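Local coordinates for Lmo0325 protein (Listeria monocytogenes EGD-e, PDB 4RYK) that probably binds DNA through an N-terminal helix-turn-helix domain, as a putative transcriptional regulator of the Rgg type with a helical C-terminal domain, at residues E27-I32 against S36-F41; G11-E16 against F69-F74; P63-F68 against Y196-L201. All coordinates share one frame; numbering follows the deposited sequence.

Contact 1 of 3, residues E27-I32 against S36-F41. With GLC (alpha-D-glucopyranose), chain B.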
loop_
_atom_site.group_PDB
_atom_site.type_symbol
_atom_site.label_atom_id
_atom_site.label_comp_id
_atom_site.label_asym_id
_atom_site.label_seq_id
_atom_site.Cartn_x
_atom_site.Cartn_y
_atom_site.Cartn_z
ATOM N N GLU A 27 -31.916 1.911 3.333
ATOM C CA GLU A 27 -30.908 1.385 4.233
ATOM C C GLU A 27 -29.560 2.083 4.145
ATOM O O GLU A 27 -28.790 2.052 5.089
ATOM C CB GLU A 27 -30.795 -0.123 4.091
ATOM C CG GLU A 27 -29.984 -0.642 2.955
ATOM C CD GLU A 27 -30.361 -2.102 2.660
ATOM O OE1 GLU A 27 -30.040 -3.003 3.485
ATOM O OE2 GLU A 27 -30.980 -2.347 1.606
ATOM N N VAL A 28 -29.272 2.756 3.046
ATOM C CA VAL A 28 -28.006 3.450 2.970
ATOM C C VAL A 28 -28.053 4.797 3.734
ATOM O O VAL A 28 -27.109 5.151 4.422
ATOM C CB VAL A 28 -27.571 3.660 1.524
ATOM C CG1 VAL A 28 -26.479 4.687 1.444
ATOM C CG2 VAL A 28 -27.087 2.356 0.928
ATOM N N TYR A 29 -29.158 5.529 3.622
ATOM C CA TYR A 29 -29.194 6.920 4.055
ATOM C C TYR A 29 -29.893 7.226 5.378
ATOM O O TYR A 29 -29.642 8.300 5.949
ATOM C CB TYR A 29 -29.781 7.796 2.950
ATOM C CG TYR A 29 -28.932 7.795 1.696
ATOM C CD1 TYR A 29 -27.699 8.446 1.662
ATOM C CD2 TYR A 29 -29.328 7.095 0.577
ATOM C CE1 TYR A 29 -26.930 8.450 0.530
ATOM C CE2 TYR A 29 -28.567 7.087 -0.568
ATOM C CZ TYR A 29 -27.361 7.758 -0.585
ATOM O OH TYR A 29 -26.618 7.712 -1.732
ATOM N N THR A 30 -30.710 6.291 5.867
ATOM C CA THR A 30 -31.512 6.512 7.037
ATOM C C THR A 30 -30.642 6.812 8.237
ATOM O O THR A 30 -29.673 6.114 8.499
ATOM C CB THR A 30 -32.391 5.303 7.403
ATOM O OG1 THR A 30 -33.244 5.015 6.314
ATOM C CG2 THR A 30 -33.306 5.645 8.584
ATOM N N GLY A 31 -30.990 7.893 8.922
ATOM C CA GLY A 31 -30.236 8.392 10.061
ATOM C C GLY A 31 -29.026 9.212 9.637
ATOM O O GLY A 31 -28.338 9.772 10.481
ATOM N N ILE A 32 -28.746 9.325 8.340
ATOM C CA ILE A 32 -27.587 10.149 7.935
ATOM C C ILE A 32 -28.101 11.436 7.307
ATOM O O ILE A 32 -27.816 12.518 7.779
ATOM C CB ILE A 32 -26.658 9.382 6.961
ATOM C CG1 ILE A 32 -26.044 8.159 7.657
ATOM C CG2 ILE A 32 -25.537 10.268 6.432
ATOM C CD1 ILE A 32 -25.456 7.155 6.702
ATOM N N SER A 36 -35.095 13.137 0.605
ATOM C CA SER A 36 -34.951 13.957 -0.581
ATOM C C SER A 36 -33.553 14.501 -0.714
ATOM O O SER A 36 -33.080 14.756 -1.818
ATOM C CB SER A 36 -35.943 15.096 -0.559
ATOM O OG SER A 36 -35.863 15.737 0.679
ATOM N N TYR A 37 -32.871 14.681 0.403
ATOM C CA TYR A 37 -31.508 15.109 0.313
ATOM C C TYR A 37 -30.713 13.999 -0.394
ATOM O O TYR A 37 -29.921 14.278 -1.293
ATOM C CB TYR A 37 -30.927 15.476 1.677
ATOM C CG TYR A 37 -29.721 16.340 1.497
ATOM C CD1 TYR A 37 -29.826 17.737 1.337
ATOM C CD2 TYR A 37 -28.467 15.766 1.401
ATOM C CE1 TYR A 37 -28.683 18.525 1.114
ATOM C CE2 TYR A 37 -27.336 16.532 1.183
ATOM C CZ TYR A 37 -27.446 17.899 1.045
ATOM O OH TYR A 37 -26.264 18.563 0.844
ATOM N N ALA A 38 -30.999 12.747 -0.041
ATOM C CA ALA A 38 -30.318 11.604 -0.639
ATOM C C ALA A 38 -30.574 11.512 -2.166
ATOM O O ALA A 38 -29.662 11.253 -2.953
ATOM C CB ALA A 38 -30.768 10.319 0.062
ATOM N N ILE A 39 -31.812 11.741 -2.554
ATOM C CA ILE A 39 -32.193 11.785 -3.959
ATOM C C ILE A 39 -31.409 12.849 -4.695
ATOM O O ILE A 39 -30.849 12.586 -5.742
ATOM C CB ILE A 39 -33.700 12.067 -4.107
ATOM C CG1 ILE A 39 -34.486 10.785 -3.750
ATOM C CG2 ILE A 39 -34.023 12.539 -5.519
ATOM C CD1 ILE A 39 -35.980 10.970 -3.520
ATOM N N GLY A 40 -31.350 14.053 -4.146
ATOM C CA GLY A 40 -30.533 15.106 -4.729
ATOM C C GLY A 40 -29.057 14.774 -4.819
ATOM O O GLY A 40 -28.439 14.976 -5.863
ATOM N N PHE A 41 -28.494 14.263 -3.730
ATOM C CA PHE A 41 -27.074 13.877 -3.691
ATOM C C PHE A 41 -26.778 12.873 -4.787
ATOM O O PHE A 41 -25.776 12.995 -5.470
ATOM C CB PHE A 41 -26.771 13.267 -2.319
ATOM C CG PHE A 41 -25.447 12.580 -2.199
ATOM C CD1 PHE A 41 -24.253 13.292 -2.333
ATOM C CD2 PHE A 41 -25.389 11.227 -1.864
ATOM C CE1 PHE A 41 -23.035 12.663 -2.190
ATOM C CE2 PHE A 41 -24.169 10.592 -1.720
ATOM C CZ PHE A 41 -22.985 11.321 -1.892
HETATM C C1 GLC B . -32.364 13.918 8.947
HETATM C C2 GLC B . -31.296 14.148 10.036
HETATM C C3 GLC B . -30.756 12.827 10.543
HETATM C C4 GLC B . -31.998 11.985 10.748
HETATM C C5 GLC B . -32.246 11.479 9.322
HETATM C C6 GLC B . -33.444 10.559 9.125
HETATM O O2 GLC B . -30.204 14.931 9.553
HETATM O O3 GLC B . -29.969 12.960 11.722
HETATM O O4 GLC B . -31.784 11.003 11.770
HETATM O O5 GLC B . -32.381 12.584 8.407
HETATM O O6 GLC B . -33.010 9.633 8.118
#
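Ala38 places its methyl over one face of the Tyr29 ring, while the loop that follows Tyr29 holds a glucose through a backbone N-H. The methyl makes a CH-pi contact: Ala38 CB lies 3.7 Å from the ring centroid, only 20° off the ring normal. It is shifted toward the root of the ring, with Tyr29 CG its nearest atom at 3.5 Å. Val28 CG1 covers the opposite face over its centre, so the ring is sandwiched between two aliphatic groups. Tyr29 CG stands anti to its own carbonyl carbon (chi1 -63°), which swings the ring toward helix 35-42 and carries the hydroxyl on to Phe41. There Tyr29 OH meets the edge of the phenyl ring in its plane, 3.7 Å from Phe41 CD2, and the two side chains cross at about a right angle. The hydroxyl finds its polar partner in the carboxylate of Glu42; Ile14 and Ile56 also pack on the tyrosine.

Helix 25-29 ends here. Thr30 leaves helical geometry, and Ile32 N returns to Tyr29 O with a 2.8 Å hydrogen bond. Gly31, at positive phi, directs its N-H to glucose O6 in a nearly straight bond (Gly31 N to O6 2.8 Å, 166°).

Helices 25-29 and 35-42, consistent with the two helices of the helix-turn-helix motif, thus meet through a buried apolar contact without a hydrogen bond between the segments. Tyr29 has its buried hydroxyl satisfied by Glu42, whereas the sugar is held at the exposed turn by main chain.

Contact 2 of 3, residues G11-E16 against F69-F74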
loop_
_atom_site.group_PDB
_atom_site.type_symbol
_atom_site.label_atom_id
_atom_site.label_comp_id
_atom_site.label_asym_id
_atom_site.label_seq_id
_atom_site.Cartn_x
_atom_site.Cartn_y
_atom_site.Cartn_z
ATOM N N GLY A 11 -21.908 11.583 -5.632
ATOM C CA GLY A 11 -23.198 10.949 -5.328
ATOM C C GLY A 11 -23.650 10.038 -6.451
ATOM O O GLY A 11 -24.293 9.021 -6.204
ATOM N N GLU A 12 -23.296 10.381 -7.681
ATOM C CA GLU A 12 -23.680 9.551 -8.825
ATOM C C GLU A 12 -22.955 8.229 -8.751
ATOM O O GLU A 12 -23.549 7.192 -9.018
ATOM C CB GLU A 12 -23.445 10.276 -10.146
ATOM C CG GLU A 12 -24.539 11.296 -10.415
ATOM C CD GLU A 12 -24.139 12.363 -11.403
ATOM O OE1 GLU A 12 -24.527 12.278 -12.577
ATOM O OE2 GLU A 12 -23.442 13.303 -11.008
ATOM N N LEU A 13 -21.698 8.248 -8.290
ATOM C CA LEU A 13 -20.965 6.994 -8.123
ATOM C C LEU A 13 -21.508 6.163 -6.942
ATOM O O LEU A 13 -21.631 4.934 -7.026
ATOM C CB LEU A 13 -19.472 7.247 -7.975
ATOM C CG LEU A 13 -18.645 6.005 -7.675
ATOM C CD1 LEU A 13 -18.856 4.937 -8.733
ATOM C CD2 LEU A 13 -17.173 6.384 -7.655
ATOM N N ILE A 14 -21.849 6.845 -5.853
ATOM C CA ILE A 14 -22.414 6.169 -4.718
ATOM C C ILE A 14 -23.676 5.429 -5.174
ATOM O O ILE A 14 -23.876 4.302 -4.821
ATOM C CB ILE A 14 -22.775 7.126 -3.567
ATOM C CG1 ILE A 14 -21.518 7.731 -2.897
ATOM C CG2 ILE A 14 -23.575 6.382 -2.500
ATOM C CD1 ILE A 14 -20.677 6.738 -2.108
ATOM N N ARG A 15 -24.507 6.091 -5.960
ATOM C CA ARG A 15 -25.725 5.480 -6.458
ATOM C C ARG A 15 -25.442 4.192 -7.214
ATOM O O ARG A 15 -26.072 3.166 -6.965
ATOM C CB ARG A 15 -26.470 6.468 -7.342
ATOM C CG ARG A 15 -27.472 5.823 -8.290
ATOM C CD ARG A 15 -27.848 6.801 -9.380
ATOM N NE ARG A 15 -28.891 6.245 -10.213
ATOM C CZ ARG A 15 -28.670 5.307 -11.107
ATOM N NH1 ARG A 15 -27.438 4.822 -11.284
ATOM N NH2 ARG A 15 -29.673 4.862 -11.783
ATOM N N GLU A 16 -24.477 4.251 -8.115
ATOM C CA GLU A 16 -24.131 3.100 -8.948
ATOM C C GLU A 16 -23.615 1.966 -8.081
ATOM O O GLU A 16 -23.980 0.795 -8.260
ATOM C CB GLU A 16 -23.117 3.552 -9.978
ATOM C CG GLU A 16 -22.330 2.438 -10.610
ATOM C CD GLU A 16 -21.328 2.958 -11.644
ATOM O OE1 GLU A 16 -20.232 2.340 -11.787
ATOM O OE2 GLU A 16 -21.645 3.984 -12.312
ATOM N N PHE A 69 -10.238 5.565 -5.608
ATOM C CA PHE A 69 -9.662 4.786 -6.664
ATOM C C PHE A 69 -10.685 4.549 -7.774
ATOM O O PHE A 69 -10.364 4.702 -8.917
ATOM C CB PHE A 69 -9.120 3.468 -6.122
ATOM C CG PHE A 69 -8.487 2.603 -7.185
ATOM C CD1 PHE A 69 -7.249 2.946 -7.728
ATOM C CD2 PHE A 69 -9.163 1.495 -7.691
ATOM C CE1 PHE A 69 -6.684 2.177 -8.724
ATOM C CE2 PHE A 69 -8.601 0.734 -8.689
ATOM C CZ PHE A 69 -7.366 1.061 -9.184
ATOM N N ILE A 70 -11.896 4.123 -7.418
ATOM C CA ILE A 70 -13.003 3.915 -8.372
ATOM C C ILE A 70 -13.360 5.225 -9.050
ATOM O O ILE A 70 -13.450 5.302 -10.258
ATOM C CB ILE A 70 -14.243 3.358 -7.672
ATOM C CG1 ILE A 70 -13.911 2.023 -7.046
ATOM C CG2 ILE A 70 -15.391 3.168 -8.710
ATOM C CD1 ILE A 70 -14.954 1.488 -6.071
ATOM N N TYR A 71 -13.452 6.272 -8.251
ATOM C CA TYR A 71 -13.883 7.597 -8.697
ATOM C C TYR A 71 -12.983 8.214 -9.701
ATOM O O TYR A 71 -13.463 8.878 -10.570
ATOM C CB TYR A 71 -13.963 8.546 -7.513
ATOM C CG TYR A 71 -14.587 9.854 -7.851
ATOM C CD1 TYR A 71 -15.926 9.891 -8.243
ATOM C CD2 TYR A 71 -13.859 11.055 -7.818
ATOM C CE1 TYR A 71 -16.532 11.068 -8.556
ATOM C CE2 TYR A 71 -14.467 12.268 -8.125
ATOM C CZ TYR A 71 -15.809 12.246 -8.499
ATOM O OH TYR A 71 -16.511 13.366 -8.821
ATOM N N ARG A 72 -11.672 7.998 -9.585
ATOM C CA ARG A 72 -10.739 8.459 -10.627
ATOM C C ARG A 72 -10.644 7.451 -11.780
ATOM O O ARG A 72 -9.611 7.356 -12.432
ATOM C CB ARG A 72 -9.363 8.685 -10.057
ATOM C CG ARG A 72 -9.427 9.498 -8.795
ATOM C CD ARG A 72 -8.253 10.407 -8.614
ATOM N NE ARG A 72 -8.430 11.287 -7.455
ATOM C CZ ARG A 72 -9.298 12.312 -7.373
ATOM N NH1 ARG A 72 -10.147 12.614 -8.367
ATOM N NH2 ARG A 72 -9.347 13.030 -6.256
ATOM N N ASP A 73 -11.704 6.692 -12.008
ATOM C CA ASP A 73 -11.747 5.687 -13.050
ATOM C C ASP A 73 -10.557 4.709 -12.972
ATOM O O ASP A 73 -9.794 4.505 -13.921
ATOM C CB ASP A 73 -11.882 6.369 -14.409
ATOM C CG ASP A 73 -12.209 5.397 -15.490
ATOM O OD1 ASP A 73 -12.661 4.286 -15.133
ATOM O OD2 ASP A 73 -12.009 5.727 -16.686
ATOM N N PHE A 74 -10.398 4.141 -11.781
ATOM C CA PHE A 74 -9.472 3.016 -11.479
ATOM C C PHE A 74 -8.032 3.259 -11.871
ATOM O O PHE A 74 -7.376 2.350 -12.386
ATOM C CB PHE A 74 -9.954 1.683 -12.099
ATOM C CG PHE A 74 -11.334 1.276 -11.686
ATOM C CD1 PHE A 74 -12.454 1.710 -12.413
ATOM C CD2 PHE A 74 -11.536 0.419 -10.588
ATOM C CE1 PHE A 74 -13.727 1.315 -12.028
ATOM C CE2 PHE A 74 -12.803 -0.000 -10.229
ATOM C CZ PHE A 74 -13.903 0.450 -10.950
#
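Leu13 reaches from helix 10-20 to the last turn of helix 64-71, and apolar packing carries the contact. Its CG is anti to the backbone N (chi1 175°), which extends the isobutyl group straight out toward the facing helix. Both branches then meet Ile70 CG2: Leu13 CD2 at 3.8 Å and Leu13 CD1 at 3.9 Å, the side chains crossing at about a right angle.

The aromatic contact belongs to the CD2 branch alone. Leu13 CD2 comes to the edge of the Tyr71 ring, in its plane, 3.8 Å from Tyr71 CD1, and rests against the backbone as well, 3.7 Å from Tyr71 CA. The tyrosine ring also meets that of Tyr10, their planes at about 40°.

No hydrogen bond joins the two segments. Helix 64-71 ends at Tyr71, and Arg72, the first residue beyond it, forms a salt bridge with Glu54 of the second subunit. Ile70 packs on Tyr193 of that subunit too.

Leu13 CD2 thus bridges Ile70 and Tyr71 while CD1 adds to Ile70, an apolar contact with no polar bond that joins the first helix of the helix-turn-helix domain to a helix facing the partner subunit.

Contact 3 of 3, residues P63-F68 against Y196-L201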
loop_
_atom_site.group_PDB
_atom_site.type_symbol
_atom_site.label_atom_id
_atom_site.label_comp_id
_atom_site.label_asym_id
_atom_site.label_seq_id
_atom_site.Cartn_x
_atom_site.Cartn_y
_atom_site.Cartn_z
ATOM N N PRO A 63 -14.322 1.661 1.706
ATOM C CA PRO A 63 -13.446 2.661 2.365
ATOM C C PRO A 63 -13.200 3.834 1.441
ATOM O O PRO A 63 -13.160 3.689 0.214
ATOM C CB PRO A 63 -12.128 1.890 2.604
ATOM C CG PRO A 63 -12.558 0.436 2.722
ATOM C CD PRO A 63 -13.755 0.288 1.783
ATOM N N LEU A 64 -13.028 4.984 2.036
ATOM C CA LEU A 64 -12.731 6.231 1.335
ATOM C C LEU A 64 -11.678 6.088 0.242
ATOM O O LEU A 64 -11.881 6.530 -0.869
ATOM C CB LEU A 64 -12.309 7.287 2.383
ATOM C CG LEU A 64 -12.073 8.721 1.895
ATOM C CD1 LEU A 64 -13.301 9.322 1.251
ATOM C CD2 LEU A 64 -11.607 9.625 3.049
ATOM N N ASP A 65 -10.548 5.465 0.533
ATOM C CA ASP A 65 -9.500 5.418 -0.463
ATOM C C ASP A 65 -9.937 4.559 -1.674
ATOM O O ASP A 65 -9.516 4.825 -2.790
ATOM C CB ASP A 65 -8.251 4.786 0.142
ATOM C CG ASP A 65 -7.036 4.898 -0.769
ATOM O OD1 ASP A 65 -6.542 6.054 -0.908
ATOM O OD2 ASP A 65 -6.548 3.859 -1.308
ATOM N N GLU A 66 -10.699 3.488 -1.431
ATOM C CA GLU A 66 -11.170 2.607 -2.536
ATOM C C GLU A 66 -12.164 3.405 -3.339
ATOM O O GLU A 66 -12.185 3.355 -4.582
ATOM C CB GLU A 66 -11.818 1.325 -1.991
ATOM C CG GLU A 66 -12.267 0.392 -3.110
ATOM C CD GLU A 66 -13.038 -0.827 -2.654
ATOM O OE1 GLU A 66 -13.198 -1.088 -1.433
ATOM O OE2 GLU A 66 -13.457 -1.551 -3.573
ATOM N N PHE A 67 -13.000 4.181 -2.645
ATOM C CA PHE A 67 -13.964 4.978 -3.365
ATOM C C PHE A 67 -13.224 5.887 -4.351
ATOM O O PHE A 67 -13.636 5.993 -5.522
ATOM C CB PHE A 67 -14.855 5.800 -2.413
ATOM C CG PHE A 67 -15.741 6.789 -3.127
ATOM C CD1 PHE A 67 -15.284 8.068 -3.417
ATOM C CD2 PHE A 67 -17.020 6.426 -3.531
ATOM C CE1 PHE A 67 -16.063 8.970 -4.115
ATOM C CE2 PHE A 67 -17.809 7.336 -4.244
ATOM C CZ PHE A 67 -17.328 8.601 -4.513
ATOM N N PHE A 68 -12.134 6.543 -3.882
ATOM C CA PHE A 68 -11.454 7.453 -4.764
ATOM C C PHE A 68 -10.718 6.762 -5.879
ATOM O O PHE A 68 -10.595 7.309 -6.975
ATOM C CB PHE A 68 -10.522 8.468 -4.035
ATOM C CG PHE A 68 -11.255 9.675 -3.614
ATOM C CD1 PHE A 68 -11.435 10.727 -4.490
ATOM C CD2 PHE A 68 -11.896 9.708 -2.397
ATOM C CE1 PHE A 68 -12.179 11.848 -4.134
ATOM C CE2 PHE A 68 -12.671 10.806 -2.041
ATOM C CZ PHE A 68 -12.807 11.874 -2.915
ATOM N N TYR A 196 2.409 3.099 8.283
ATOM C CA TYR A 196 1.559 3.504 7.185
ATOM C C TYR A 196 2.069 2.727 5.943
ATOM O O TYR A 196 3.238 2.793 5.569
ATOM C CB TYR A 196 1.626 5.015 7.004
ATOM C CG TYR A 196 0.775 5.632 5.906
ATOM C CD1 TYR A 196 -0.532 5.212 5.661
ATOM C CD2 TYR A 196 1.254 6.705 5.177
ATOM C CE1 TYR A 196 -1.287 5.793 4.657
ATOM C CE2 TYR A 196 0.515 7.281 4.179
ATOM C CZ TYR A 196 -0.754 6.834 3.926
ATOM O OH TYR A 196 -1.456 7.453 2.920
ATOM N N ASP A 197 1.212 1.922 5.348
ATOM C CA ASP A 197 1.642 1.113 4.206
ATOM C C ASP A 197 2.378 1.947 3.176
ATOM O O ASP A 197 3.496 1.610 2.806
ATOM C CB ASP A 197 0.492 0.270 3.594
ATOM C CG ASP A 197 -0.669 1.088 3.074
ATOM O OD1 ASP A 197 -0.752 2.324 3.161
ATOM O OD2 ASP A 197 -1.575 0.433 2.562
ATOM N N ARG A 198 1.828 3.088 2.799
ATOM C CA ARG A 198 2.477 3.914 1.769
ATOM C C ARG A 198 3.730 4.618 2.282
ATOM O O ARG A 198 4.700 4.768 1.552
ATOM C CB ARG A 198 1.480 4.928 1.187
ATOM C CG ARG A 198 0.513 4.206 0.246
ATOM C CD ARG A 198 -0.696 5.017 -0.123
ATOM N NE ARG A 198 -1.645 4.142 -0.781
ATOM C CZ ARG A 198 -2.928 4.399 -0.965
ATOM N NH1 ARG A 198 -3.432 5.560 -0.609
ATOM N NH2 ARG A 198 -3.718 3.487 -1.521
ATOM N N GLY A 199 3.716 5.038 3.531
ATOM C CA GLY A 199 4.820 5.794 4.052
ATOM C C GLY A 199 5.968 4.878 4.283
ATOM O O GLY A 199 7.104 5.227 4.068
ATOM N N ARG A 200 5.673 3.674 4.722
ATOM C CA ARG A 200 6.731 2.716 4.972
ATOM C C ARG A 200 7.624 2.484 3.755
ATOM O O ARG A 200 8.847 2.468 3.860
ATOM C CB ARG A 200 6.129 1.432 5.505
ATOM C CG ARG A 200 7.067 0.257 5.534
ATOM C CD ARG A 200 6.474 -0.860 6.354
ATOM N NE ARG A 200 5.256 -1.388 5.780
ATOM C CZ ARG A 200 4.081 -1.351 6.353
ATOM N NH1 ARG A 200 3.928 -0.731 7.475
ATOM N NH2 ARG A 200 3.028 -1.887 5.752
ATOM N N LEU A 201 7.050 2.348 2.589
ATOM C CA LEU A 201 7.852 2.073 1.405
ATOM C C LEU A 201 8.660 3.305 0.962
ATOM O O LEU A 201 9.777 3.186 0.492
ATOM C CB LEU A 201 6.952 1.628 0.229
ATOM C CG LEU A 201 6.113 0.338 0.467
ATOM C CD1 LEU A 201 5.214 -0.001 -0.749
ATOM C CD2 LEU A 201 7.019 -0.844 0.776
#
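Arg198 has CG anti to its carbonyl carbon (chi1 -75°) and an extended chain from CG to NE, and this carries its guanidinium across to Asp65, whose CG stands anti to the backbone N. The side chains approach from opposite directions and bridge backbones that are far apart, 12.3 Å between Asp65 CA and Arg198 CA.

The guanidinium grips the carboxylate end-on in a bidentate salt bridge. Arg198 NH2 donates to Asp65 OD2 over 2.9 Å, and Arg198 NH1 to Asp65 OD1 over 3.2 Å, the latter nearly straight at 175°. Both oxygens lie close to the guanidinium plane, but the carboxylate is turned 50° against it. Asp65 OD2 is therefore met on its syn side yet well out of the carboxylate plane, and Asp65 OD1 from above that plane. The twist is consistent with the other demands on these groups: Asp65 OD2 also takes a hydrogen bond from Tyr196 OH of the second subunit, and Arg198 NE forms a salt bridge with Asp197 OD2 of that subunit. With these partners the two ends are fixed from several directions, and the negative carboxylates probably stabilise the charge of the arginine.

Near the start of helix 197-216, Asp197 OD1 accepts a weak, strongly bent bond from Arg198 N at 2.7 Å. Its other oxygen, Asp197 OD2, pairs with Arg198 NE of the second subunit, so the Asp197-Arg198 pairing is reciprocal between the chains.

The bridge joins the last helix of the helix-turn-helix domain to a helix of the Rgg-type, TPR-related helical C-terminal domain, as part of an interdomain polar network that continues across the dimer interface.

In the fold
From the N terminus, helix 10-20 supplies the first side of contact 2. The chain then enters contact 1, a short-range closure between helices 25-29 and 35-42 that falls entirely within the longer loop contact 2 completes at residues 69-74. Contact 3 opens at 63-68, before contact 2 has closed, and is itself closed only at 196-201 in the C-terminal domain; the two therefore cross and share helix 64-71. Contact 1 touches contact 2 where Tyr29 and Phe41 pack on Ile14 of helix 10-20, and contact 2 touches contact 3 where Leu13 and Ile14 pack on Phe67. Contacts 1 and 2 hold the helices of the N-terminal domain together; contact 3 ties that domain to the C-terminal one.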